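Local coordinates for protein transcription termination factor FttA (Methanosarcina mazei, PDB 2XR1) that probably terminates transcription as a zinc-dependent nuclease that cuts nascent RNA at the RNA polymerase exit channel and then degrades it from the 5' end, at residues 175-189 with 199-211. Numbering follows the deposited sequence.
Sequences RECTSKDQWVRVTAL and CFLLSTPESRILI
Arg-185 to Leu-189 runs antiparallel to Cys-199 to Ser-203, the strand axes 4.7 Å apart at 160°; Arg-185/Ser-203 and Thr-187/Leu-201 are hydrogen-bonded pairs, Val-186/Leu-202 and Ala-188/Phe-200 non-hydrogen-bonded ones. Val-184, Val-186, Ala-188, Phe-200 and Leu-202 form one apolar face, on which Val-184 CG1 lies 3.5 Å from Leu-202 CD1; Phe-341 and Val-350 of the facing sheet pack against Leu-202. On the other face, Arg-185 CG passes 3.4 Å from Ser-203 OG, while the guanidinium reaches Glu-231 of the second subunit in a salt bridge. Pro-205 lies flat over Trp-183: CD stands 3.7 Å from the centroid of the six-membered ring and 10° off its normal, a CH-pi contact. Tyr-226 of the second subunit meets the same indole roughly perpendicularly. Beyond the strands, the chain leading to Trp-183 curls round the turn Thr-204 to Ser-207. The Glu-206 side chain bends at CG (chi2 -80°), presenting its carboxylate to two consecutive backbone amides. Ser-179 N to OE2 is 2.8 Å and Thr-178 N to OE1 3.0 Å, both on the syn side, somewhat out of the carboxylate plane. Arg-175 NH2 donates in its guanidinium plane to Glu-206 O (2.7 Å) and also pairs with Asp-239. This is the N-terminal antiparallel hairpin of a metallo-beta-lactamase sheet; the side chain of Phe-200 lies about 7 Å from those of the zinc ligands His-250 and His-607.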
loop_
_atom_site.group_PDB
_atom_site.type_symbol
_atom_site.label_atom_id
_atom_site.label_comp_id
_atom_site.label_asym_id
_atom_site.label_seq_id
_atom_site.Cartn_x
_atom_site.Cartn_y
_atom_site.Cartn_z
ATOM N N ARG B 175 3.154 -23.770 -6.878
ATOM C CA ARG B 175 1.733 -23.629 -7.090
ATOM C C ARG B 175 1.561 -22.967 -8.452
ATOM O O ARG B 175 2.488 -22.305 -8.960
ATOM C CB ARG B 175 1.094 -22.795 -5.981
ATOM C CG ARG B 175 1.421 -21.304 -6.041
ATOM C CD ARG B 175 0.806 -20.560 -4.892
ATOM N NE ARG B 175 1.073 -19.117 -4.935
ATOM C CZ ARG B 175 2.204 -18.545 -4.539
ATOM N NH1 ARG B 175 3.214 -19.287 -4.087
ATOM N NH2 ARG B 175 2.347 -17.235 -4.604
ATOM N N GLU B 176 0.393 -23.154 -9.053
ATOM C CA GLU B 176 0.105 -22.558 -10.363
ATOM C C GLU B 176 -0.396 -21.105 -10.236
ATOM O O GLU B 176 -0.955 -20.712 -9.210
ATOM C CB GLU B 176 -0.867 -23.459 -11.166
ATOM C CG GLU B 176 -0.171 -24.771 -11.683
ATOM C CD GLU B 176 -1.077 -25.690 -12.440
ATOM O OE1 GLU B 176 -2.235 -25.271 -12.678
ATOM O OE2 GLU B 176 -0.632 -26.824 -12.810
ATOM N N CYS B 177 -0.134 -20.305 -11.273
ATOM C CA CYS B 177 -0.553 -18.899 -11.338
ATOM C C CYS B 177 -2.072 -18.876 -11.488
ATOM O O CYS B 177 -2.649 -19.816 -12.042
ATOM C CB CYS B 177 0.108 -18.190 -12.525
ATOM S SG CYS B 177 1.807 -17.566 -12.246
ATOM N N THR B 178 -2.716 -17.824 -10.975
ATOM C CA THR B 178 -4.201 -17.708 -10.996
ATOM C C THR B 178 -4.780 -16.330 -11.385
ATOM O O THR B 178 -6.002 -16.185 -11.467
ATOM C CB THR B 178 -4.820 -18.080 -9.619
ATOM O OG1 THR B 178 -4.124 -17.390 -8.567
ATOM C CG2 THR B 178 -4.762 -19.593 -9.408
ATOM N N SER B 179 -3.935 -15.328 -11.617
ATOM C CA SER B 179 -4.441 -14.046 -12.075
ATOM C C SER B 179 -4.231 -13.858 -13.566
ATOM O O SER B 179 -3.183 -14.212 -14.124
ATOM C CB SER B 179 -3.791 -12.884 -11.319
ATOM O OG SER B 179 -4.497 -11.674 -11.573
ATOM N N LYS B 180 -5.239 -13.266 -14.192
ATOM C CA LYS B 180 -5.136 -12.786 -15.559
ATOM C C LYS B 180 -4.697 -11.304 -15.589
ATOM O O LYS B 180 -4.944 -10.626 -16.595
ATOM C CB LYS B 180 -6.488 -12.980 -16.254
ATOM C CG LYS B 180 -6.511 -12.841 -17.803
ATOM C CD LYS B 180 -5.183 -13.228 -18.511
ATOM C CE LYS B 180 -5.375 -13.205 -20.053
ATOM N NZ LYS B 180 -4.094 -12.963 -20.801
ATOM N N ASP B 181 -4.062 -10.812 -14.502
ATOM C CA ASP B 181 -3.563 -9.427 -14.417
ATOM C C ASP B 181 -2.068 -9.489 -14.310
ATOM O O ASP B 181 -1.505 -10.408 -13.695
ATOM C CB ASP B 181 -4.046 -8.667 -13.153
ATOM C CG ASP B 181 -5.529 -8.243 -13.194
ATOM O OD1 ASP B 181 -6.182 -8.222 -14.273
ATOM O OD2 ASP B 181 -6.060 -7.916 -12.100
ATOM N N GLN B 182 -1.400 -8.477 -14.839
ATOM C CA GLN B 182 -0.007 -8.333 -14.540
ATOM C C GLN B 182 0.235 -6.922 -14.085
ATOM O O GLN B 182 -0.324 -5.973 -14.655
ATOM C CB GLN B 182 0.913 -8.772 -15.694
ATOM C CG GLN B 182 0.443 -8.459 -17.125
ATOM C CD GLN B 182 0.960 -9.482 -18.164
ATOM O OE1 GLN B 182 1.409 -10.586 -17.809
ATOM N NE2 GLN B 182 0.883 -9.121 -19.442
ATOM N N TRP B 183 0.976 -6.826 -12.975
ATOM C CA TRP B 183 1.525 -5.597 -12.464
ATOM C C TRP B 183 2.615 -5.935 -11.454
ATOM O O TRP B 183 2.728 -7.083 -10.990
ATOM C CB TRP B 183 0.467 -4.694 -11.843
ATOM C CG TRP B 183 -0.526 -5.334 -10.964
ATOM C CD1 TRP B 183 -1.800 -5.625 -11.277
ATOM C CD2 TRP B 183 -0.360 -5.697 -9.591
ATOM N NE1 TRP B 183 -2.439 -6.166 -10.211
ATOM C CE2 TRP B 183 -1.559 -6.234 -9.162
ATOM C CE3 TRP B 183 0.691 -5.619 -8.693
ATOM C CZ2 TRP B 183 -1.735 -6.708 -7.880
ATOM C CZ3 TRP B 183 0.525 -6.118 -7.439
ATOM C CH2 TRP B 183 -0.692 -6.630 -7.034
ATOM N N VAL B 184 3.439 -4.945 -11.164
ATOM C CA VAL B 184 4.447 -5.059 -10.154
ATOM C C VAL B 184 4.462 -3.737 -9.378
ATOM O O VAL B 184 4.272 -2.673 -9.952
ATOM C CB VAL B 184 5.840 -5.309 -10.818
ATOM C CG1 VAL B 184 6.874 -5.684 -9.791
ATOM C CG2 VAL B 184 5.705 -6.411 -11.865
ATOM N N ARG B 185 4.662 -3.813 -8.070
ATOM C CA ARG B 185 4.806 -2.628 -7.260
ATOM C C ARG B 185 5.662 -2.838 -6.040
ATOM O O ARG B 185 5.856 -3.926 -5.607
ATOM C CB ARG B 185 3.464 -2.095 -6.896
ATOM C CG ARG B 185 2.547 -3.100 -6.341
ATOM C CD ARG B 185 1.163 -2.513 -6.232
ATOM N NE ARG B 185 0.413 -3.329 -5.308
ATOM C CZ ARG B 185 -0.501 -2.904 -4.460
ATOM N NH1 ARG B 185 -0.839 -1.625 -4.371
ATOM N NH2 ARG B 185 -1.077 -3.794 -3.688
ATOM N N VAL B 186 6.200 -1.763 -5.509
ATOM C CA VAL B 186 7.018 -1.785 -4.301
ATOM C C VAL B 186 6.410 -0.879 -3.237
ATOM O O VAL B 186 6.181 0.304 -3.523
ATOM C CB VAL B 186 8.355 -1.177 -4.589
ATOM C CG1 VAL B 186 9.158 -1.112 -3.311
ATOM C CG2 VAL B 186 9.059 -1.931 -5.708
ATOM N N THR B 187 6.126 -1.425 -2.044
ATOM C CA THR B 187 5.667 -0.645 -0.891
ATOM C C THR B 187 6.829 -0.549 0.067
ATOM O O THR B 187 7.547 -1.518 0.237
ATOM C CB THR B 187 4.475 -1.297 -0.144
ATOM O OG1 THR B 187 3.381 -1.520 -1.032
ATOM C CG2 THR B 187 3.970 -0.394 0.998
ATOM N N ALA B 188 7.031 0.624 0.668
ATOM C CA ALA B 188 8.130 0.833 1.627
ATOM C C ALA B 188 7.587 0.730 3.048
ATOM O O ALA B 188 6.570 1.360 3.380
ATOM C CB ALA B 188 8.802 2.200 1.409
ATOM N N LEU B 189 8.247 -0.054 3.887
ATOM C CA LEU B 189 7.810 -0.179 5.242
ATOM C C LEU B 189 8.827 0.330 6.270
ATOM O O LEU B 189 8.573 0.274 7.469
ATOM C CB LEU B 189 7.500 -1.621 5.517
ATOM C CG LEU B 189 6.422 -2.212 4.619
ATOM C CD1 LEU B 189 6.414 -3.731 4.806
ATOM C CD2 LEU B 189 5.052 -1.637 4.922
ATOM N N CYS B 199 13.100 -2.233 5.024
ATOM C CA CYS B 199 12.068 -3.247 4.879
ATOM C C CYS B 199 11.162 -2.832 3.702
ATOM O O CYS B 199 10.595 -1.743 3.728
ATOM C CB CYS B 199 11.249 -3.358 6.163
ATOM S SG CYS B 199 10.017 -4.671 6.110
ATOM N N PHE B 200 11.084 -3.653 2.659
ATOM C CA PHE B 200 10.387 -3.293 1.437
ATOM C C PHE B 200 9.507 -4.451 0.997
ATOM O O PHE B 200 9.815 -5.634 1.198
ATOM C CB PHE B 200 11.406 -2.952 0.337
ATOM C CG PHE B 200 12.163 -1.707 0.601
ATOM C CD1 PHE B 200 11.673 -0.456 0.143
ATOM C CD2 PHE B 200 13.313 -1.733 1.347
ATOM C CE1 PHE B 200 12.347 0.717 0.417
ATOM C CE2 PHE B 200 13.997 -0.529 1.643
ATOM C CZ PHE B 200 13.516 0.694 1.174
ATOM N N LEU B 201 8.396 -4.144 0.367
ATOM C CA LEU B 201 7.542 -5.224 -0.144
ATOM C C LEU B 201 7.517 -5.121 -1.641
ATOM O O LEU B 201 7.184 -4.088 -2.125
ATOM C CB LEU B 201 6.147 -5.118 0.410
ATOM C CG LEU B 201 5.291 -6.336 0.111
ATOM C CD1 LEU B 201 5.725 -7.467 0.996
ATOM C CD2 LEU B 201 3.723 -5.964 0.231
ATOM N N LEU B 202 7.921 -6.172 -2.351
ATOM C CA LEU B 202 7.783 -6.260 -3.802
ATOM C C LEU B 202 6.610 -7.172 -4.025
ATOM O O LEU B 202 6.553 -8.224 -3.442
ATOM C CB LEU B 202 9.039 -6.858 -4.417
ATOM C CG LEU B 202 9.047 -7.340 -5.860
ATOM C CD1 LEU B 202 8.797 -6.226 -6.878
ATOM C CD2 LEU B 202 10.418 -8.025 -6.069
ATOM N N SER B 203 5.652 -6.770 -4.848
ATOM C CA SER B 203 4.456 -7.551 -4.960
ATOM C C SER B 203 3.958 -7.599 -6.386
ATOM O O SER B 203 4.222 -6.686 -7.198
ATOM C CB SER B 203 3.365 -7.072 -3.986
ATOM O OG SER B 203 2.684 -5.938 -4.488
ATOM N N THR B 204 3.282 -8.717 -6.680
ATOM C CA THR B 204 2.654 -8.936 -7.962
ATOM C C THR B 204 1.294 -9.472 -7.610
ATOM O O THR B 204 0.968 -9.572 -6.453
ATOM C CB THR B 204 3.451 -9.944 -8.835
ATOM O OG1 THR B 204 3.171 -11.307 -8.435
ATOM C CG2 THR B 204 4.905 -9.644 -8.736
ATOM N N PRO B 205 0.486 -9.791 -8.610
ATOM C CA PRO B 205 -0.805 -10.363 -8.262
ATOM C C PRO B 205 -0.714 -11.726 -7.591
ATOM O O PRO B 205 -1.651 -12.122 -6.874
ATOM C CB PRO B 205 -1.535 -10.461 -9.614
ATOM C CG PRO B 205 -0.888 -9.446 -10.487
ATOM C CD PRO B 205 0.532 -9.258 -9.983
ATOM N N GLU B 206 0.389 -12.444 -7.819
ATOM C CA GLU B 206 0.552 -13.806 -7.276
ATOM C C GLU B 206 1.471 -13.805 -6.059
ATOM O O GLU B 206 1.530 -14.775 -5.334
ATOM C CB GLU B 206 1.195 -14.743 -8.304
ATOM C CG GLU B 206 0.668 -14.652 -9.747
ATOM C CD GLU B 206 -0.649 -15.392 -9.988
ATOM O OE1 GLU B 206 -1.094 -16.173 -9.101
ATOM O OE2 GLU B 206 -1.236 -15.204 -11.093
ATOM N N SER B 207 2.224 -12.747 -5.833
ATOM C CA SER B 207 3.331 -12.892 -4.949
ATOM C C SER B 207 3.685 -11.642 -4.190
ATOM O O SER B 207 3.507 -10.524 -4.669
ATOM C CB SER B 207 4.531 -13.379 -5.756
ATOM O OG SER B 207 4.137 -14.569 -6.403
ATOM N N ARG B 208 4.196 -11.877 -2.991
ATOM C CA ARG B 208 4.599 -10.834 -2.084
ATOM C C ARG B 208 5.917 -11.246 -1.496
ATOM O O ARG B 208 6.044 -12.346 -0.972
ATOM C CB ARG B 208 3.519 -10.653 -1.027
ATOM C CG ARG B 208 2.279 -9.940 -1.590
ATOM C CD ARG B 208 1.029 -10.423 -0.989
ATOM N NE ARG B 208 0.836 -11.856 -1.243
ATOM C CZ ARG B 208 0.190 -12.395 -2.292
ATOM N NH1 ARG B 208 -0.361 -11.631 -3.236
ATOM N NH2 ARG B 208 0.106 -13.731 -2.405
ATOM N N ILE B 209 6.913 -10.398 -1.697
ATOM C CA ILE B 209 8.274 -10.661 -1.319
ATOM C C ILE B 209 8.650 -9.516 -0.438
ATOM O O ILE B 209 8.387 -8.383 -0.768
ATOM C CB ILE B 209 9.256 -10.726 -2.570
ATOM C CG1 ILE B 209 8.768 -11.777 -3.579
ATOM C CG2 ILE B 209 10.615 -11.150 -2.184
ATOM C CD1 ILE B 209 8.470 -13.161 -2.969
ATOM N N LEU B 210 9.284 -9.843 0.674
ATOM C CA LEU B 210 9.774 -8.859 1.610
ATOM C C LEU B 210 11.279 -8.775 1.478
ATOM O O LEU B 210 11.950 -9.779 1.666
ATOM C CB LEU B 210 9.366 -9.268 3.025
ATOM C CG LEU B 210 9.001 -8.215 4.046
ATOM C CD1 LEU B 210 7.897 -7.277 3.607
ATOM C CD2 LEU B 210 8.601 -9.001 5.258
ATOM N N ILE B 211 11.814 -7.606 1.122
ATOM C CA ILE B 211 13.239 -7.439 1.103
ATOM C C ILE B 211 13.651 -6.693 2.376
ATOM O O ILE B 211 13.251 -5.549 2.592
ATOM C CB ILE B 211 13.734 -6.707 -0.144
ATOM C CG1 ILE B 211 13.447 -7.527 -1.409
ATOM C CG2 ILE B 211 15.261 -6.453 -0.043
ATOM C CD1 ILE B 211 12.160 -7.180 -2.199
#